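Local coordinates for thioesterase (Streptomyces sp. WAC02707, PDB 6VAP), which is a type II thioesterase of borrelidin biosynthesis that probably hydrolyses stalled or unwanted acyl groups from polyketide synthase carrier domains, at residues A[91-96]-A[118-123]; A[34-39]-A[59-64]. All coordinates share one frame; numbering follows the deposited sequence.

How the interactions relate
Both contacts belong to the alpha/beta-hydrolase fold of this thioesterase. Interaction 1 pairs two parallel strands in the central sheet. Interaction 2 joins two loops, one following strand 26-30 and the other following strand 52-56. Strand 26-30 connects them: it pairs with strand 92-97 of interaction 1 and leads into the loop that holds residues 34-39. The centres lie 21 Å apart, on opposite sides of the chain's centre. Their nearest atoms are about 6 Å apart and do not touch. Interaction 1 includes Gly96, the first residue of a probable GxSxG nucleophile elbow with Ser98. Ser98, His232 and Asp204 probably form the catalytic triad, as in related alpha/beta hydrolases.

Interaction 1: residues A[91-96]-A[118-123]; sequences PVALFG and LEALLV
Residues 91-96 and 118-123 form a buried parallel strand pair in the central sheet of the alpha/beta-hydrolase fold. Helix 99-113 links the strands in a beta-alpha-beta crossover. The axes of 92-96 and 120-123 approach to 4.8 Å, and their N-to-C directions differ by 9°. Four backbone bonds join the segments. Val92 O takes Glu119 N, and Leu94 N gives to Ala120 O. Leu94 O receives Leu122 N at 2.8 Å, with an N-H...O angle of 172°. Leu122 O then accepts Gly96 N at 3.0 Å.

On one face, Leu94 and Leu118 cross at about a right angle, with their CD1 methyls 3.7 Å apart. The other Leu118 methyl, CD2, meets Val92 CG1 at 3.6 Å. Helix 99-113 covers this face through Ala108. On the other face, with CG anti to the backbone N (chi1 180°), Phe95 brings its ring atom CD2 within 3.6 Å of Leu122 CB. Ile242 and Ile246 of helix 239-250 touch the Phe95 side chain.

At the strand entrance, the bent Glu119 chain lies against Pro91, which follows a cis peptide. A water accepts from Val92 N at 2.9 Å and donates to Glu119 OE2, although this glutamate is poorly ordered. The chemistry is therefore backbone hydrogen bonding between two apolar layers, and it holds Gly96 in the strand leading into the probable nucleophile elbow.

Interaction 2: residues A[34-39]-A[59-64]; sequences GGSATF and PGRQDR
Arg61 and Gln62 reach across from one loop to meet Gly35, Ser36 and Thr38 of the other. Arg61 NH1 donates to Gly35 O at 2.9 Å, with an N-H...O angle of 152°. The acceptor lies near the guanidinium plane. The arginine chain bends at chi2 and chi3 on its way there, and its CG passes 3.7 Å from Ser36 OG. Gln62 is extended beyond CG (chi2 178°). Its NE2 gives a bond of 3.1 Å to Thr38 OG1, which lies 9° out of the amide plane. The same amide runs past Ser36, with NE2 3.4 Å from Ser36 CB.

These loops follow strands 26-30 and 52-56, neighbours in the alpha/beta-hydrolase sheet. The contact thus joins two strand-to-helix connections without any strand pairing.

Further out, Arg61 is held from its own loop as well. NH2 donates to Pro59 O at 3.0 Å, and this carbonyl oxygen also lies in the guanidinium plane. Asp177 of helix 167-182 forms a salt bridge with NH1 and accepts a bond from Gly34 N, so it ties both loops to that helix. Gln57 secures the glutamine end: its NE2 bonds Gln62 OE1, and its OE1 takes Ala37 N.

Interaction 1: residues A[91-96]-A[118-123]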
loop_
_atom_site.group_PDB
_atom_site.type_symbol
_atom_site.label_atom_id
_atom_site.label_comp_id
_atom_site.label_asym_id
_atom_site.label_seq_id
_atom_site.Cartn_x
_atom_site.Cartn_y
_atom_site.Cartn_z
ATOM N N PRO A 91 16.865 1.109 8.282
ATOM C CA PRO A 91 15.582 1.821 8.292
ATOM C C PRO A 91 14.646 1.331 7.196
ATOM O O PRO A 91 15.087 1.131 6.063
ATOM C CB PRO A 91 15.976 3.282 8.055
ATOM C CG PRO A 91 17.510 3.329 8.191
ATOM C CD PRO A 91 17.980 1.961 7.842
ATOM N N VAL A 92 13.372 1.131 7.542
ATOM C CA VAL A 92 12.367 0.619 6.618
ATOM C C VAL A 92 11.126 1.502 6.685
ATOM O O VAL A 92 10.700 1.929 7.765
ATOM C CB VAL A 92 12.015 -0.851 6.930
ATOM C CG1 VAL A 92 11.512 -0.983 8.363
ATOM C CG2 VAL A 92 10.997 -1.396 5.950
ATOM N N ALA A 93 10.542 1.766 5.521
ATOM C CA ALA A 93 9.310 2.526 5.417
ATOM C C ALA A 93 8.326 1.751 4.549
ATOM O O ALA A 93 8.716 0.911 3.729
ATOM C CB ALA A 93 9.544 3.918 4.834
ATOM N N LEU A 94 7.036 2.024 4.756
ATOM C CA LEU A 94 5.964 1.391 3.999
ATOM C C LEU A 94 5.175 2.433 3.213
ATOM O O LEU A 94 4.909 3.529 3.712
ATOM C CB LEU A 94 5.033 0.635 4.921
ATOM C CG LEU A 94 5.680 -0.144 6.084
ATOM C CD1 LEU A 94 4.648 -0.722 6.974
ATOM C CD2 LEU A 94 6.597 -1.228 5.535
ATOM N N PHE A 95 4.786 2.080 1.988
ATOM C CA PHE A 95 3.951 2.916 1.139
ATOM C C PHE A 95 2.827 2.059 0.587
ATOM O O PHE A 95 3.078 1.004 -0.011
ATOM C CB PHE A 95 4.756 3.550 -0.002
ATOM C CG PHE A 95 3.931 4.407 -0.902
ATOM C CD1 PHE A 95 3.208 3.860 -1.926
ATOM C CD2 PHE A 95 3.905 5.795 -0.729
ATOM C CE1 PHE A 95 2.412 4.691 -2.756
ATOM C CE2 PHE A 95 3.150 6.594 -1.528
ATOM C CZ PHE A 95 2.372 6.028 -2.533
ATOM N N GLY A 96 1.589 2.506 0.795
ATOM C CA GLY A 96 0.439 1.810 0.223
ATOM C C GLY A 96 -0.523 2.780 -0.438
ATOM O O GLY A 96 -0.805 3.841 0.122
ATOM N N LEU A 118 9.541 1.669 12.390
ATOM C CA LEU A 118 9.378 2.108 11.007
ATOM C C LEU A 118 9.738 3.582 10.850
ATOM O O LEU A 118 9.379 4.410 11.686
ATOM C CB LEU A 118 7.938 1.901 10.530
ATOM C CG LEU A 118 7.374 0.486 10.657
ATOM C CD1 LEU A 118 5.912 0.452 10.208
ATOM C CD2 LEU A 118 8.195 -0.466 9.780
ATOM N N GLU A 119 10.451 3.912 9.775
ATOM C CA GLU A 119 10.790 5.310 9.519
ATOM C C GLU A 119 9.549 6.125 9.178
ATOM O O GLU A 119 9.401 7.272 9.619
ATOM C CB GLU A 119 11.808 5.392 8.383
ATOM C CG GLU A 119 13.088 4.639 8.652
ATOM C CD GLU A 119 13.748 5.048 9.966
ATOM O OE1 GLU A 119 13.928 6.266 10.187
ATOM O OE2 GLU A 119 14.094 4.146 10.762
ATOM N N ALA A 120 8.675 5.571 8.354
ATOM C CA ALA A 120 7.434 6.248 8.042
ATOM C C ALA A 120 6.426 5.225 7.549
ATOM O O ALA A 120 6.802 4.169 7.025
ATOM C CB ALA A 120 7.660 7.333 6.991
ATOM N N LEU A 121 5.136 5.555 7.733
ATOM C CA LEU A 121 4.032 4.870 7.070
ATOM C C LEU A 121 3.392 5.902 6.137
ATOM O O LEU A 121 2.825 6.900 6.606
ATOM C CB LEU A 121 3.040 4.328 8.087
ATOM C CG LEU A 121 1.746 3.826 7.490
ATOM C CD1 LEU A 121 2.030 2.711 6.466
ATOM C CD2 LEU A 121 0.775 3.364 8.577
ATOM N N LEU A 122 3.525 5.708 4.809
ATOM C CA LEU A 122 2.931 6.585 3.798
ATOM C C LEU A 122 1.674 5.906 3.256
ATOM O O LEU A 122 1.715 4.755 2.802
ATOM C CB LEU A 122 3.915 6.888 2.672
ATOM C CG LEU A 122 5.119 7.704 3.118
ATOM C CD1 LEU A 122 6.426 6.902 2.973
ATOM C CD2 LEU A 122 5.201 8.966 2.298
ATOM N N VAL A 123 0.546 6.595 3.360
ATOM C CA VAL A 123 -0.750 6.035 2.999
ATOM C C VAL A 123 -1.447 6.990 2.043
ATOM O O VAL A 123 -1.569 8.183 2.316
ATOM C CB VAL A 123 -1.628 5.790 4.231
ATOM C CG1 VAL A 123 -1.113 4.527 4.984
ATOM C CG2 VAL A 123 -1.560 6.963 5.125
HETATM O O HOH W 1 13.062 1.369 10.371
#

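Interaction 2: residues A[34-39]-A[59-64]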
loop_
_atom_site.group_PDB
_atom_site.type_symbol
_atom_site.label_atom_id
_atom_site.label_comp_id
_atom_site.label_asym_id
_atom_site.label_seq_id
_atom_site.Cartn_x
_atom_site.Cartn_y
_atom_site.Cartn_z
ATOM N N GLY A 34 -6.610 -4.678 -7.474
ATOM C CA GLY A 34 -6.366 -4.869 -8.880
ATOM C C GLY A 34 -4.976 -4.512 -9.332
ATOM O O GLY A 34 -4.689 -4.644 -10.524
ATOM N N GLY A 35 -4.096 -4.072 -8.422
ATOM C CA GLY A 35 -2.763 -3.694 -8.818
ATOM C C GLY A 35 -1.771 -4.822 -8.640
ATOM O O GLY A 35 -2.023 -5.787 -7.946
ATOM N N SER A 36 -0.646 -4.703 -9.325
ATOM C CA SER A 36 0.436 -5.672 -9.264
ATOM C C SER A 36 1.704 -4.971 -8.808
ATOM O O SER A 36 1.766 -3.733 -8.769
ATOM C CB SER A 36 0.671 -6.349 -10.623
ATOM O OG SER A 36 -0.534 -6.913 -11.123
ATOM N N ALA A 37 2.714 -5.789 -8.469
ATOM C CA ALA A 37 3.997 -5.237 -8.055
ATOM C C ALA A 37 4.620 -4.362 -9.130
ATOM O O ALA A 37 5.339 -3.405 -8.802
ATOM C CB ALA A 37 4.959 -6.352 -7.680
ATOM N N THR A 38 4.376 -4.679 -10.410
ATOM C CA THR A 38 4.958 -3.892 -11.490
ATOM C C THR A 38 4.512 -2.434 -11.437
ATOM O O THR A 38 5.167 -1.566 -12.028
ATOM C CB THR A 38 4.585 -4.501 -12.849
ATOM O OG1 THR A 38 3.179 -4.794 -12.884
ATOM C CG2 THR A 38 5.350 -5.769 -13.089
ATOM N N PHE A 39 3.383 -2.153 -10.783
ATOM C CA PHE A 39 2.920 -0.775 -10.639
ATOM C C PHE A 39 3.995 0.119 -10.023
ATOM O O PHE A 39 4.084 1.313 -10.337
ATOM C CB PHE A 39 1.663 -0.756 -9.772
ATOM C CG PHE A 39 1.172 0.613 -9.446
ATOM C CD1 PHE A 39 0.444 1.349 -10.376
ATOM C CD2 PHE A 39 1.391 1.162 -8.201
ATOM C CE1 PHE A 39 -0.022 2.608 -10.060
ATOM C CE2 PHE A 39 0.920 2.408 -7.895
ATOM C CZ PHE A 39 0.233 3.144 -8.816
ATOM N N PRO A 59 -1.117 -12.780 -4.402
ATOM C CA PRO A 59 -1.555 -13.954 -5.168
ATOM C C PRO A 59 -2.671 -13.597 -6.136
ATOM O O PRO A 59 -3.499 -12.714 -5.874
ATOM C CB PRO A 59 -2.060 -14.921 -4.094
ATOM C CG PRO A 59 -1.359 -14.490 -2.822
ATOM C CD PRO A 59 -1.213 -12.978 -2.947
ATOM N N GLY A 60 -2.689 -14.319 -7.253
ATOM C CA GLY A 60 -3.787 -14.266 -8.182
ATOM C C GLY A 60 -3.581 -13.394 -9.398
ATOM O O GLY A 60 -4.497 -13.289 -10.218
ATOM N N ARG A 61 -2.422 -12.775 -9.558
ATOM C CA ARG A 61 -2.180 -11.886 -10.681
ATOM C C ARG A 61 -0.848 -12.208 -11.338
ATOM O O ARG A 61 0.105 -12.629 -10.675
ATOM C CB ARG A 61 -2.197 -10.418 -10.237
ATOM C CG ARG A 61 -1.041 -10.044 -9.315
ATOM C CD ARG A 61 -1.529 -9.118 -8.210
ATOM N NE ARG A 61 -2.532 -9.778 -7.384
ATOM C CZ ARG A 61 -3.603 -9.180 -6.888
ATOM N NH1 ARG A 61 -3.792 -7.890 -7.099
ATOM N NH2 ARG A 61 -4.457 -9.880 -6.144
ATOM N N GLN A 62 -0.799 -11.998 -12.656
ATOM C CA GLN A 62 0.420 -12.181 -13.434
ATOM C C GLN A 62 1.009 -13.561 -13.185
ATOM O O GLN A 62 0.366 -14.567 -13.476
ATOM C CB GLN A 62 1.425 -11.075 -13.117
ATOM C CG GLN A 62 0.862 -9.659 -13.360
ATOM C CD GLN A 62 1.859 -8.571 -12.985
ATOM O OE1 GLN A 62 2.723 -8.771 -12.143
ATOM N NE2 GLN A 62 1.737 -7.409 -13.619
ATOM N N ASP A 63 2.243 -13.632 -12.693
ATOM C CA ASP A 63 2.898 -14.920 -12.516
ATOM C C ASP A 63 2.256 -15.717 -11.394
ATOM O O ASP A 63 2.479 -16.928 -11.321
ATOM C CB ASP A 63 4.386 -14.726 -12.220
ATOM C CG ASP A 63 4.617 -13.929 -10.948
ATOM O OD1 ASP A 63 4.319 -12.720 -10.943
ATOM O OD2 ASP A 63 5.092 -14.518 -9.969
ATOM N N ARG A 64 1.478 -15.072 -10.512
ATOM C CA ARG A 64 0.748 -15.761 -9.449
ATOM C C ARG A 64 -0.722 -16.027 -9.803
ATOM O O ARG A 64 -1.535 -16.278 -8.908
ATOM C CB ARG A 64 0.831 -14.945 -8.157
ATOM C CG ARG A 64 2.236 -14.560 -7.748
ATOM C CD ARG A 64 2.264 -14.043 -6.352
ATOM N NE ARG A 64 2.111 -15.115 -5.376
ATOM C CZ ARG A 64 2.162 -14.975 -4.053
ATOM N NH1 ARG A 64 2.288 -13.779 -3.503
ATOM N NH2 ARG A 64 2.004 -16.047 -3.276
#